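Local coordinates for protein methylthioribose-1-phosphate isomerase (Saccharomyces cerevisiae, PDB 1W2W) that catalyses the interconversion of methylthioribose-1-phosphate and methylthioribulose-1-phosphate in the methionine salvage pathway, at residues Y42-S47 with A57-L62; F101-R106 with N111-L116; T66-I71 with K130-S135; V117-I122 with Y137-E142. All blocks are in the same frame, centred on the assembly; numbering follows the deposited sequence.

All four contacts lie in the helical N-terminal part of this piece of the isomerase. Contacts 1 and 3 both use helix 53-73, with centres about 17 Å apart. Contacts 2 and 4 share helix 111-124, and contacts 3 and 4 share helix 129-168. Contact 2 abuts contact 1, where Ser105 OG lies 3.4 Å from Ile45 CG2. It meets contact 4 through Ser115 OG and Tyr139 OH, 2.8 Å apart. Contacts 3 and 4, with centres about 11 Å apart, join where Phe132 packs on Ile119 and Ile122. Cys181, predicted to stabilise the transition state, is away from all four. The sulfate is held at contact 2.

Contact 1. Residues Y42-S47 with A57-L62; sequences YSVIKS and AIVGSL
Val59 meets both Val44 and Ile45, and its two methyl groups divide the work. Its CB carries CG1 and CG2 toward helix 38-46. CG1 stands between the backbone N and the carbonyl carbon (chi1 76°). From there it reaches Ile45, with CG1 of Val59 3.7 Å from CG1 of Ile45. The same methyl lies 3.9 Å from Ile45 CD1. The two side chains lie alongside each other, pointing opposite ways, so CG1 of Val59 meets the isoleucine branch along its length. The other methyl, Val59 CG2, faces Val44 and lies 4.0 Å from Val44 CG2. Beyond Val59, Ile45 CD1 reaches the backbone of the next residue, 4.1 Å from Gly60 CA. No hydrogen bond joins the two segments. All four touching residues are buried, and the contact is purely apolar.

The short helix segments run nearly antiparallel, at 165°, with axes 9.7 Å apart. They belong to a helical hairpin, helix 38-46 followed by helix 53-73. Other sides of helix 53-73 are covered as well. Ala57 and Ser61 touch helix 111-124, while Ile58 and Leu62 pack on helix 129-168. Ile58 and Leu62 also touch strand 6-9, so this part of helix 53-73 has helices 38-46, 111-124 and 129-168 and a strand of the N-terminal sheet as neighbours.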
loop_
_atom_site.group_PDB
_atom_site.type_symbol
_atom_site.label_atom_id
_atom_site.label_comp_id
_atom_site.label_asym_id
_atom_site.label_seq_id
_atom_site.Cartn_x
_atom_site.Cartn_y
_atom_site.Cartn_z
ATOM N N TYR A 42 -27.138 9.454 -5.598
ATOM C CA TYR A 42 -26.745 8.068 -5.841
ATOM C C TYR A 42 -25.443 8.040 -6.625
ATOM O O TYR A 42 -24.534 7.277 -6.300
ATOM C CB TYR A 42 -27.832 7.336 -6.642
ATOM C CG TYR A 42 -27.458 5.926 -7.039
ATOM C CD1 TYR A 42 -27.795 4.845 -6.237
ATOM C CD2 TYR A 42 -26.770 5.678 -8.221
ATOM C CE1 TYR A 42 -27.459 3.546 -6.602
ATOM C CE2 TYR A 42 -26.431 4.392 -8.597
ATOM C CZ TYR A 42 -26.776 3.330 -7.781
ATOM O OH TYR A 42 -26.440 2.050 -8.152
ATOM N N SER A 43 -25.355 8.866 -7.666
ATOM C CA SER A 43 -24.192 8.816 -8.542
ATOM C C SER A 43 -22.908 9.206 -7.822
ATOM O O SER A 43 -21.890 8.520 -7.966
ATOM C CB SER A 43 -24.378 9.690 -9.775
ATOM O OG SER A 43 -23.247 9.555 -10.631
ATOM N N VAL A 44 -22.938 10.289 -7.049
ATOM C CA VAL A 44 -21.692 10.693 -6.387
ATOM C C VAL A 44 -21.278 9.742 -5.266
ATOM O O VAL A 44 -20.089 9.618 -4.970
ATOM C CB VAL A 44 -21.683 12.146 -5.896
ATOM C CG1 VAL A 44 -21.909 13.116 -7.071
ATOM C CG2 VAL A 44 -22.707 12.356 -4.765
ATOM N N ILE A 45 -22.246 9.074 -4.644
ATOM C CA ILE A 45 -21.933 8.083 -3.625
ATOM C C ILE A 45 -21.356 6.816 -4.263
ATOM O O ILE A 45 -20.310 6.316 -3.859
ATOM C CB ILE A 45 -23.161 7.741 -2.759
ATOM C CG1 ILE A 45 -23.602 8.960 -1.935
ATOM C CG2 ILE A 45 -22.844 6.560 -1.837
ATOM C CD1 ILE A 45 -25.018 8.784 -1.323
ATOM N N LYS A 46 -22.040 6.304 -5.277
ATOM C CA LYS A 46 -21.644 5.023 -5.851
ATOM C C LYS A 46 -20.248 5.115 -6.471
ATOM O O LYS A 46 -19.444 4.199 -6.345
ATOM C CB LYS A 46 -22.694 4.591 -6.869
ATOM C CG LYS A 46 -22.327 3.419 -7.740
ATOM C CD LYS A 46 -22.348 2.126 -6.960
ATOM C CE LYS A 46 -22.364 0.929 -7.924
ATOM N NZ LYS A 46 -22.297 -0.349 -7.165
ATOM N N SER A 47 -19.975 6.238 -7.121
ATOM C CA SER A 47 -18.692 6.473 -7.770
ATOM C C SER A 47 -17.609 6.955 -6.796
ATOM O O SER A 47 -16.440 7.063 -7.176
ATOM C CB SER A 47 -18.864 7.488 -8.906
ATOM O OG SER A 47 -19.003 8.801 -8.383
ATOM N N ALA A 57 -24.002 9.954 4.136
ATOM C CA ALA A 57 -25.333 10.187 4.705
ATOM C C ALA A 57 -25.827 11.607 4.465
ATOM O O ALA A 57 -27.007 11.835 4.173
ATOM C CB ALA A 57 -25.336 9.880 6.190
ATOM N N ILE A 58 -24.933 12.581 4.607
ATOM C CA ILE A 58 -25.324 13.974 4.413
ATOM C C ILE A 58 -25.666 14.281 2.954
ATOM O O ILE A 58 -26.709 14.885 2.680
ATOM C CB ILE A 58 -24.226 14.942 4.931
ATOM C CG1 ILE A 58 -24.128 14.856 6.463
ATOM C CG2 ILE A 58 -24.539 16.390 4.498
ATOM C CD1 ILE A 58 -22.793 15.377 7.022
ATOM N N VAL A 59 -24.808 13.884 2.015
ATOM C CA VAL A 59 -25.140 14.136 0.602
ATOM C C VAL A 59 -26.392 13.380 0.158
ATOM O O VAL A 59 -27.216 13.920 -0.596
ATOM C CB VAL A 59 -23.974 13.879 -0.381
ATOM C CG1 VAL A 59 -23.767 12.382 -0.611
ATOM C CG2 VAL A 59 -24.298 14.529 -1.745
ATOM N N GLY A 60 -26.544 12.146 0.634
ATOM C CA GLY A 60 -27.746 11.363 0.360
ATOM C C GLY A 60 -29.007 12.078 0.833
ATOM O O GLY A 60 -29.963 12.261 0.060
ATOM N N SER A 61 -29.000 12.478 2.104
ATOM C CA SER A 61 -30.103 13.218 2.705
ATOM C C SER A 61 -30.390 14.519 1.946
ATOM O O SER A 61 -31.536 14.816 1.632
ATOM C CB SER A 61 -29.803 13.512 4.178
ATOM O OG SER A 61 -29.682 12.300 4.906
ATOM N N LEU A 62 -29.346 15.288 1.654
ATOM C CA LEU A 62 -29.489 16.540 0.927
ATOM C C LEU A 62 -30.081 16.334 -0.464
ATOM O O LEU A 62 -30.874 17.164 -0.926
ATOM C CB LEU A 62 -28.157 17.296 0.834
ATOM C CG LEU A 62 -27.711 17.978 2.125
ATOM C CD1 LEU A 62 -26.272 18.450 1.973
ATOM C CD2 LEU A 62 -28.605 19.157 2.466
#

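Contact 2. Residues F101-R106 with N111-L116; sequences FLLSSR and NLSNSL. With SO4 (sulfate ion), chain I.
Leu116 reaches across to Leu102 and Leu103 with its two methyl groups. CD1 sits over the backbone of Leu103 and lies 3.7 Å from Leu103 CB. CD2 meets Leu102 CD2 at 4.0 Å, and the two side chains lie roughly perpendicular. One turn earlier, Leu112 CD2 approaches Ser105 OG at 3.4 Å and the carbonyl oxygen of Leu102. On the outer side, Leu103 CD1 rests 3.7 Å from Ser113 CB. The CG of Leu103 is anti to its own backbone N (chi1 179°), which lets CD1 touch Ser113.

The two segments belong to a helical hairpin: helix 88-103 gives way to a short loop, and helix 111-124 runs back with its leucines against the end of the first helix. Leu102 O accepts from both OG and N of Ser105. The OG bond is 2.7 Å long and lies nearly along the C=O axis. Ser104 OG likewise bonds to Phe101 O, in the carbonyl plane and on a lone pair.

Farther along the loop, Arg106 leads away to the sulfate, probably an ion from the crystallisation liquor. The sulfur lies in the guanidinium plane, at the edge. NH1 donates to O1 of the sulfate at 3.0 Å and NH2 to its O2 at 2.9 Å. Arg51 and Gly52 of another protein chain also bind this ion, and an acidic side chain of another protein chain forms a salt bridge with Arg106 NE.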
loop_
_atom_site.group_PDB
_atom_site.type_symbol
_atom_site.label_atom_id
_atom_site.label_comp_id
_atom_site.label_asym_id
_atom_site.label_seq_id
_atom_site.Cartn_x
_atom_site.Cartn_y
_atom_site.Cartn_z
ATOM N N PHE A 101 -33.572 3.106 -3.781
ATOM C CA PHE A 101 -32.522 3.192 -4.798
ATOM C C PHE A 101 -31.276 3.844 -4.186
ATOM O O PHE A 101 -30.161 3.304 -4.277
ATOM C CB PHE A 101 -33.050 3.993 -5.994
ATOM C CG PHE A 101 -32.022 4.295 -7.048
ATOM C CD1 PHE A 101 -31.316 3.272 -7.667
ATOM C CD2 PHE A 101 -31.768 5.606 -7.414
ATOM C CE1 PHE A 101 -30.370 3.555 -8.639
ATOM C CE2 PHE A 101 -30.823 5.895 -8.390
ATOM C CZ PHE A 101 -30.127 4.868 -9.003
ATOM N N LEU A 102 -31.476 4.995 -3.550
ATOM C CA LEU A 102 -30.366 5.730 -2.926
ATOM C C LEU A 102 -29.625 4.854 -1.919
ATOM O O LEU A 102 -28.389 4.822 -1.901
ATOM C CB LEU A 102 -30.887 6.992 -2.227
ATOM C CG LEU A 102 -29.842 7.896 -1.561
ATOM C CD1 LEU A 102 -28.814 8.295 -2.615
ATOM C CD2 LEU A 102 -30.529 9.145 -1.020
ATOM N N LEU A 103 -30.389 4.151 -1.082
ATOM C CA LEU A 103 -29.833 3.226 -0.098
ATOM C C LEU A 103 -28.895 2.197 -0.727
ATOM O O LEU A 103 -27.904 1.786 -0.115
ATOM C CB LEU A 103 -30.951 2.502 0.661
ATOM C CG LEU A 103 -30.509 1.474 1.703
ATOM C CD1 LEU A 103 -29.945 2.199 2.921
ATOM C CD2 LEU A 103 -31.672 0.585 2.103
ATOM N N SER A 104 -29.208 1.782 -1.950
ATOM C CA SER A 104 -28.421 0.738 -2.610
ATOM C C SER A 104 -27.062 1.205 -3.136
ATOM O O SER A 104 -26.255 0.385 -3.564
ATOM C CB SER A 104 -29.209 0.095 -3.755
ATOM O OG SER A 104 -29.298 0.960 -4.879
ATOM N N SER A 105 -26.817 2.514 -3.111
ATOM C CA SER A 105 -25.561 3.083 -3.600
ATOM C C SER A 105 -24.304 2.364 -3.093
ATOM O O SER A 105 -23.498 1.870 -3.887
ATOM C CB SER A 105 -25.488 4.580 -3.267
ATOM O OG SER A 105 -25.703 4.802 -1.877
ATOM N N ARG A 106 -24.131 2.329 -1.773
ATOM C CA ARG A 106 -22.986 1.673 -1.144
ATOM C C ARG A 106 -23.452 1.104 0.202
ATOM O O ARG A 106 -23.997 1.834 1.022
ATOM C CB ARG A 106 -21.829 2.670 -0.941
ATOM C CG ARG A 106 -20.994 2.971 -2.180
ATOM C CD ARG A 106 -19.760 3.844 -1.893
ATOM N NE ARG A 106 -18.720 3.055 -1.235
ATOM C CZ ARG A 106 -17.759 3.565 -0.463
ATOM N NH1 ARG A 106 -17.686 4.880 -0.249
ATOM N NH2 ARG A 106 -16.866 2.744 0.093
ATOM N N ASN A 111 -24.294 4.884 8.216
ATOM C CA ASN A 111 -24.825 6.240 8.376
ATOM C C ASN A 111 -25.963 6.534 7.411
ATOM O O ASN A 111 -26.995 7.096 7.795
ATOM C CB ASN A 111 -23.707 7.269 8.217
ATOM C CG ASN A 111 -22.698 7.167 9.332
ATOM O OD1 ASN A 111 -22.031 6.136 9.459
ATOM N ND2 ASN A 111 -22.596 8.215 10.163
ATOM N N LEU A 112 -25.778 6.143 6.154
ATOM C CA LEU A 112 -26.781 6.439 5.141
ATOM C C LEU A 112 -28.130 5.804 5.497
ATOM O O LEU A 112 -29.153 6.492 5.505
ATOM C CB LEU A 112 -26.306 6.010 3.750
ATOM C CG LEU A 112 -27.275 6.254 2.581
ATOM C CD1 LEU A 112 -27.509 7.760 2.428
ATOM C CD2 LEU A 112 -26.781 5.617 1.264
ATOM N N SER A 113 -28.121 4.507 5.795
ATOM C CA SER A 113 -29.344 3.801 6.201
ATOM C C SER A 113 -29.978 4.485 7.401
ATOM O O SER A 113 -31.197 4.706 7.444
ATOM C CB SER A 113 -29.056 2.324 6.506
ATOM O OG SER A 113 -30.192 1.663 7.075
ATOM N N ASN A 114 -29.153 4.827 8.388
ATOM C CA ASN A 114 -29.681 5.461 9.583
ATOM C C ASN A 114 -30.431 6.764 9.288
ATOM O O ASN A 114 -31.492 7.035 9.864
ATOM C CB ASN A 114 -28.575 5.659 10.625
ATOM C CG ASN A 114 -28.188 4.350 11.313
ATOM O OD1 ASN A 114 -28.949 3.373 11.308
ATOM N ND2 ASN A 114 -26.998 4.327 11.906
ATOM N N SER A 115 -29.885 7.566 8.381
ATOM C CA SER A 115 -30.546 8.780 7.936
ATOM C C SER A 115 -31.786 8.480 7.094
ATOM O O SER A 115 -32.808 9.138 7.248
ATOM C CB SER A 115 -29.586 9.666 7.139
ATOM O OG SER A 115 -28.823 10.496 8.011
ATOM N N LEU A 116 -31.706 7.513 6.188
ATOM C CA LEU A 116 -32.858 7.263 5.317
ATOM C C LEU A 116 -34.057 6.718 6.099
ATOM O O LEU A 116 -35.205 7.012 5.764
ATOM C CB LEU A 116 -32.498 6.338 4.152
ATOM C CG LEU A 116 -31.454 6.912 3.186
ATOM C CD1 LEU A 116 -31.203 5.953 2.026
ATOM C CD2 LEU A 116 -31.820 8.311 2.679
HETATM S S SO4 I . -14.856 5.421 2.269
HETATM O O1 SO4 I . -16.211 5.968 2.142
HETATM O O2 SO4 I . -14.794 4.167 1.516
HETATM O O3 SO4 I . -13.899 6.350 1.697
HETATM O O4 SO4 I . -14.584 5.156 3.677
#

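Contact 3. Residues T66-I71 with K130-S135; sequences TEVQLI and KAFDGS
Gln69 NE2 donates to OD1 of Asp133 at 2.9 Å, and Pro13 O also accepts from this nitrogen. The bond to Asp133 is almost straight, with an N-H...O angle of 175°. It uses the syn lone pair of OD1, and this oxygen lies practically in the amide plane of Gln69. The carboxylate is turned 44° from that amide plane. Gln69 is extended beyond CG, which carries the amide across to the other helix. Its CG also passes 3.4 Å from Asp133 OD2, so the aliphatic part of the glutamine lies beside the carboxylate. OE1 of Gln69 accepts from Val16 N. The amide is thus held at both ends, and its rotation is fixed.

The bond joins two antiparallel helices of the N-terminal bundle, 53-73 and 129-168. Their local axes are 10.0 Å apart at an angle of 142°. A leucine in place of Gln69 would probably leave Asp133 OD1 without this buried donor, and Pro13 O and Val16 N without their amide partner.

Beside the polar pair, Val68 meets Phe132. Its CG1, anti to its own carbonyl carbon, lies in the plane of the ring, at the edge, 3.8 Å from CE2 of Phe132. The phenyl group reaches further to helix 111-124, touching Ile119, Ile122 and Leu123. Val68 also packs on Leu129, near the start of helix 129-168.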
loop_
_atom_site.group_PDB
_atom_site.type_symbol
_atom_site.label_atom_id
_atom_site.label_comp_id
_atom_site.label_asym_id
_atom_site.label_seq_id
_atom_site.Cartn_x
_atom_site.Cartn_y
_atom_site.Cartn_z
ATOM N N THR A 66 -33.086 18.397 -2.263
ATOM C CA THR A 66 -33.032 19.098 -3.547
ATOM C C THR A 66 -34.058 18.528 -4.526
ATOM O O THR A 66 -34.641 19.278 -5.315
ATOM C CB THR A 66 -31.620 19.095 -4.185
ATOM O OG1 THR A 66 -31.122 17.758 -4.279
ATOM C CG2 THR A 66 -30.607 19.803 -3.308
ATOM N N GLU A 67 -34.278 17.215 -4.477
ATOM C CA GLU A 67 -35.260 16.590 -5.361
ATOM C C GLU A 67 -36.673 17.089 -5.073
ATOM O O GLU A 67 -37.412 17.454 -5.997
ATOM C CB GLU A 67 -35.215 15.060 -5.309
ATOM C CG GLU A 67 -36.301 14.435 -6.176
ATOM C CD GLU A 67 -35.927 13.065 -6.692
ATOM O OE1 GLU A 67 -36.803 12.177 -6.709
ATOM O OE2 GLU A 67 -34.756 12.874 -7.083
ATOM N N VAL A 68 -37.067 17.117 -3.802
ATOM C CA VAL A 68 -38.443 17.514 -3.512
ATOM C C VAL A 68 -38.655 18.993 -3.790
ATOM O O VAL A 68 -39.752 19.417 -4.177
ATOM C CB VAL A 68 -38.903 17.128 -2.096
ATOM C CG1 VAL A 68 -38.818 15.613 -1.887
ATOM C CG2 VAL A 68 -38.118 17.872 -1.069
ATOM N N GLN A 69 -37.604 19.789 -3.611
ATOM C CA GLN A 69 -37.710 21.209 -3.926
ATOM C C GLN A 69 -37.759 21.469 -5.419
ATOM O O GLN A 69 -38.448 22.385 -5.871
ATOM C CB GLN A 69 -36.604 22.018 -3.249
ATOM C CG GLN A 69 -36.681 21.858 -1.733
ATOM C CD GLN A 69 -35.862 22.877 -0.984
ATOM O OE1 GLN A 69 -34.836 23.349 -1.487
ATOM N NE2 GLN A 69 -36.310 23.232 0.213
ATOM N N LEU A 70 -37.042 20.654 -6.183
ATOM C CA LEU A 70 -37.082 20.757 -7.636
ATOM C C LEU A 70 -38.471 20.405 -8.176
ATOM O O LEU A 70 -38.988 21.080 -9.066
ATOM C CB LEU A 70 -36.016 19.854 -8.266
ATOM C CG LEU A 70 -35.860 19.876 -9.790
ATOM C CD1 LEU A 70 -35.759 21.293 -10.307
ATOM C CD2 LEU A 70 -34.641 19.064 -10.225
ATOM N N ILE A 71 -39.087 19.351 -7.656
ATOM C CA ILE A 71 -40.384 18.965 -8.201
ATOM C C ILE A 71 -41.468 19.976 -7.825
ATOM O O ILE A 71 -42.483 20.095 -8.519
ATOM C CB ILE A 71 -40.764 17.515 -7.831
ATOM C CG1 ILE A 71 -40.924 17.343 -6.324
ATOM C CG2 ILE A 71 -39.708 16.545 -8.336
ATOM C CD1 ILE A 71 -41.099 15.900 -5.901
ATOM N N LYS A 130 -45.377 19.770 0.817
ATOM C CA LYS A 130 -44.936 21.006 1.460
ATOM C C LYS A 130 -44.454 20.773 2.892
ATOM O O LYS A 130 -43.404 21.278 3.292
ATOM C CB LYS A 130 -46.049 22.065 1.456
ATOM C CG LYS A 130 -45.540 23.502 1.566
ATOM C CD LYS A 130 -46.696 24.500 1.668
ATOM C CE LYS A 130 -46.530 25.417 2.884
ATOM N NZ LYS A 130 -46.458 26.867 2.521
ATOM N N ALA A 131 -45.225 20.015 3.664
ATOM C CA ALA A 131 -44.854 19.736 5.048
ATOM C C ALA A 131 -43.571 18.909 5.100
ATOM O O ALA A 131 -42.695 19.171 5.927
ATOM C CB ALA A 131 -45.981 19.020 5.772
ATOM N N PHE A 132 -43.476 17.917 4.223
ATOM C CA PHE A 132 -42.288 17.065 4.152
ATOM C C PHE A 132 -41.049 17.909 3.857
ATOM O O PHE A 132 -40.005 17.743 4.492
ATOM C CB PHE A 132 -42.463 15.983 3.088
ATOM C CG PHE A 132 -41.272 15.081 2.929
ATOM C CD1 PHE A 132 -40.832 14.289 3.986
ATOM C CD2 PHE A 132 -40.586 15.026 1.725
ATOM C CE1 PHE A 132 -39.733 13.459 3.842
ATOM C CE2 PHE A 132 -39.480 14.192 1.575
ATOM C CZ PHE A 132 -39.056 13.411 2.626
ATOM N N ASP A 133 -41.188 18.804 2.886
ATOM C CA ASP A 133 -40.121 19.708 2.470
ATOM C C ASP A 133 -39.584 20.475 3.682
ATOM O O ASP A 133 -38.384 20.457 3.980
ATOM C CB ASP A 133 -40.719 20.644 1.407
ATOM C CG ASP A 133 -39.701 21.538 0.728
ATOM O OD1 ASP A 133 -38.688 21.911 1.352
ATOM O OD2 ASP A 133 -39.862 21.931 -0.453
ATOM N N GLY A 134 -40.482 21.145 4.396
ATOM C CA GLY A 134 -40.107 21.915 5.567
ATOM C C GLY A 134 -39.448 21.080 6.651
ATOM O O GLY A 134 -38.454 21.503 7.241
ATOM N N SER A 135 -39.996 19.896 6.910
ATOM C CA SER A 135 -39.481 19.045 7.983
ATOM C C SER A 135 -38.147 18.413 7.586
ATOM O O SER A 135 -37.267 18.215 8.429
ATOM C CB SER A 135 -40.494 17.951 8.327
ATOM O OG SER A 135 -41.706 18.526 8.802
#

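Contact 4. Residues V117-I122 with Y137-E142; sequences VEIKNI and YNYVCE
Tyr139 has its ring among Glu118, Ile119 and Ile122 of the facing helix. It has by far the largest area buried by the contact. CG of Tyr139 is anti to its backbone N (chi1 169°), which sends the ring out toward helix 111-124. Glu118 comes with its methylene groups. Its CG lies 3.5 Å from CE1 of Tyr139, and CB is near the same carbon and near OH. The carboxylate plane of the glutamate is turned 36° from the ring plane. Toward CE2 and CD2 of the ring lies Ile119, with CG1 3.9 Å from Tyr139 CE2. Ile122 approaches the root of the tyrosine, with CD1 3.6 Å from Tyr139 CB and a little farther from CG.

Ile119 and Tyr139 have the nearest CA atoms of the two segments, 7.9 Å apart. Helices 111-124 and 129-168 follow each other in the chain and run antiparallel here, at 155°. They form a helical hairpin, with Ser61 of helix 53-73 beside both Ile119 and Tyr139. The phenol OH is hydrogen-bonded to Ser115 OG, one turn before Glu118.

An alanine at Tyr139 is likely to open a gap between the two helices and leave Ser115 OG without its phenol partner. The ring is packed against apolar atoms and CH2 groups while its hydroxyl has a polar partner in Ser115; together these probably restrict movement of the side chain.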
loop_
_atom_site.group_PDB
_atom_site.type_symbol
_atom_site.label_atom_id
_atom_site.label_comp_id
_atom_site.label_asym_id
_atom_site.label_seq_id
_atom_site.Cartn_x
_atom_site.Cartn_y
_atom_site.Cartn_z
ATOM N N VAL A 117 -33.792 5.938 7.143
ATOM C CA VAL A 117 -34.847 5.464 8.041
ATOM C C VAL A 117 -35.570 6.657 8.669
ATOM O O VAL A 117 -36.804 6.710 8.693
ATOM C CB VAL A 117 -34.275 4.537 9.148
ATOM C CG1 VAL A 117 -35.279 4.346 10.287
ATOM C CG2 VAL A 117 -33.832 3.197 8.559
ATOM N N GLU A 118 -34.794 7.618 9.160
ATOM C CA GLU A 118 -35.349 8.813 9.770
ATOM C C GLU A 118 -36.132 9.621 8.741
ATOM O O GLU A 118 -37.229 10.103 9.040
ATOM C CB GLU A 118 -34.252 9.665 10.411
ATOM C CG GLU A 118 -34.762 10.795 11.299
ATOM C CD GLU A 118 -35.926 10.396 12.193
ATOM O OE1 GLU A 118 -35.837 9.365 12.897
ATOM O OE2 GLU A 118 -36.936 11.128 12.195
ATOM N N ILE A 119 -35.585 9.761 7.532
ATOM C CA ILE A 119 -36.298 10.507 6.491
ATOM C C ILE A 119 -37.631 9.822 6.152
ATOM O O ILE A 119 -38.652 10.503 5.975
ATOM C CB ILE A 119 -35.435 10.712 5.234
ATOM C CG1 ILE A 119 -34.257 11.643 5.553
ATOM C CG2 ILE A 119 -36.299 11.245 4.067
ATOM C CD1 ILE A 119 -33.146 11.656 4.504
ATOM N N LYS A 120 -37.628 8.494 6.071
ATOM C CA LYS A 120 -38.882 7.758 5.861
ATOM C C LYS A 120 -39.903 7.981 6.981
ATOM O O LYS A 120 -41.114 8.093 6.721
ATOM C CB LYS A 120 -38.633 6.263 5.679
ATOM C CG LYS A 120 -38.084 5.906 4.314
ATOM C CD LYS A 120 -38.118 4.407 4.097
ATOM C CE LYS A 120 -37.510 4.034 2.764
ATOM N NZ LYS A 120 -37.831 2.609 2.487
ATOM N N ASN A 121 -39.423 8.035 8.220
ATOM C CA ASN A 121 -40.290 8.344 9.354
ATOM C C ASN A 121 -40.873 9.745 9.255
ATOM O O ASN A 121 -42.047 9.977 9.576
ATOM C CB ASN A 121 -39.528 8.203 10.673
ATOM C CG ASN A 121 -39.352 6.758 11.084
ATOM O OD1 ASN A 121 -40.110 5.883 10.654
ATOM N ND2 ASN A 121 -38.348 6.495 11.912
ATOM N N ILE A 122 -40.054 10.691 8.809
ATOM C CA ILE A 122 -40.556 12.030 8.556
ATOM C C ILE A 122 -41.594 12.012 7.436
ATOM O O ILE A 122 -42.639 12.654 7.550
ATOM C CB ILE A 122 -39.416 13.006 8.240
ATOM C CG1 ILE A 122 -38.547 13.197 9.490
ATOM C CG2 ILE A 122 -39.987 14.359 7.802
ATOM C CD1 ILE A 122 -37.246 13.936 9.207
ATOM N N TYR A 137 -35.968 19.839 5.499
ATOM C CA TYR A 137 -35.009 20.929 5.648
ATOM C C TYR A 137 -34.509 20.990 7.090
ATOM O O TYR A 137 -33.299 21.067 7.344
ATOM C CB TYR A 137 -35.646 22.282 5.308
ATOM C CG TYR A 137 -34.720 23.456 5.575
ATOM C CD1 TYR A 137 -33.705 23.787 4.678
ATOM C CD2 TYR A 137 -34.861 24.236 6.722
ATOM C CE1 TYR A 137 -32.851 24.868 4.924
ATOM C CE2 TYR A 137 -34.018 25.304 6.966
ATOM C CZ TYR A 137 -33.021 25.614 6.068
ATOM O OH TYR A 137 -32.188 26.686 6.318
ATOM N N ASN A 138 -35.446 20.972 8.035
ATOM C CA ASN A 138 -35.065 20.960 9.451
ATOM C C ASN A 138 -34.186 19.753 9.756
ATOM O O ASN A 138 -33.189 19.868 10.482
ATOM C CB ASN A 138 -36.296 20.981 10.362
ATOM C CG ASN A 138 -36.993 22.327 10.342
ATOM O OD1 ASN A 138 -36.435 23.308 9.850
ATOM N ND2 ASN A 138 -38.208 22.380 10.869
ATOM N N TYR A 139 -34.549 18.600 9.202
ATOM C CA TYR A 139 -33.806 17.380 9.500
ATOM C C TYR A 139 -32.362 17.481 9.018
ATOM O O TYR A 139 -31.413 17.143 9.753
ATOM C CB TYR A 139 -34.456 16.126 8.898
ATOM C CG TYR A 139 -33.515 14.947 9.016
ATOM C CD1 TYR A 139 -33.348 14.299 10.230
ATOM C CD2 TYR A 139 -32.779 14.498 7.921
ATOM C CE1 TYR A 139 -32.480 13.230 10.355
ATOM C CE2 TYR A 139 -31.901 13.418 8.036
ATOM C CZ TYR A 139 -31.759 12.797 9.260
ATOM O OH TYR A 139 -30.915 11.730 9.431
ATOM N N VAL A 140 -32.184 17.926 7.778
ATOM C CA VAL A 140 -30.829 17.979 7.231
ATOM C C VAL A 140 -29.952 19.019 7.931
ATOM O O VAL A 140 -28.753 18.787 8.139
ATOM C CB VAL A 140 -30.788 18.109 5.691
ATOM C CG1 VAL A 140 -31.583 16.979 5.055
ATOM C CG2 VAL A 140 -31.286 19.472 5.222
ATOM N N CYS A 141 -30.540 20.152 8.317
ATOM C CA CYS A 141 -29.806 21.140 9.088
ATOM C C CYS A 141 -29.332 20.531 10.398
ATOM O O CYS A 141 -28.184 20.741 10.805
ATOM C CB CYS A 141 -30.655 22.386 9.355
ATOM S SG CYS A 141 -30.865 23.378 7.850
ATOM N N GLU A 142 -30.217 19.780 11.047
ATOM C CA GLU A 142 -29.893 19.176 12.335
ATOM C C GLU A 142 -28.841 18.086 12.183
ATOM O O GLU A 142 -27.900 18.030 12.977
ATOM C CB GLU A 142 -31.143 18.623 13.008
ATOM C CG GLU A 142 -32.013 19.733 13.581
ATOM C CD GLU A 142 -33.448 19.294 13.774
ATOM O OE1 GLU A 142 -33.668 18.080 13.992
ATOM O OE2 GLU A 142 -34.342 20.171 13.704
#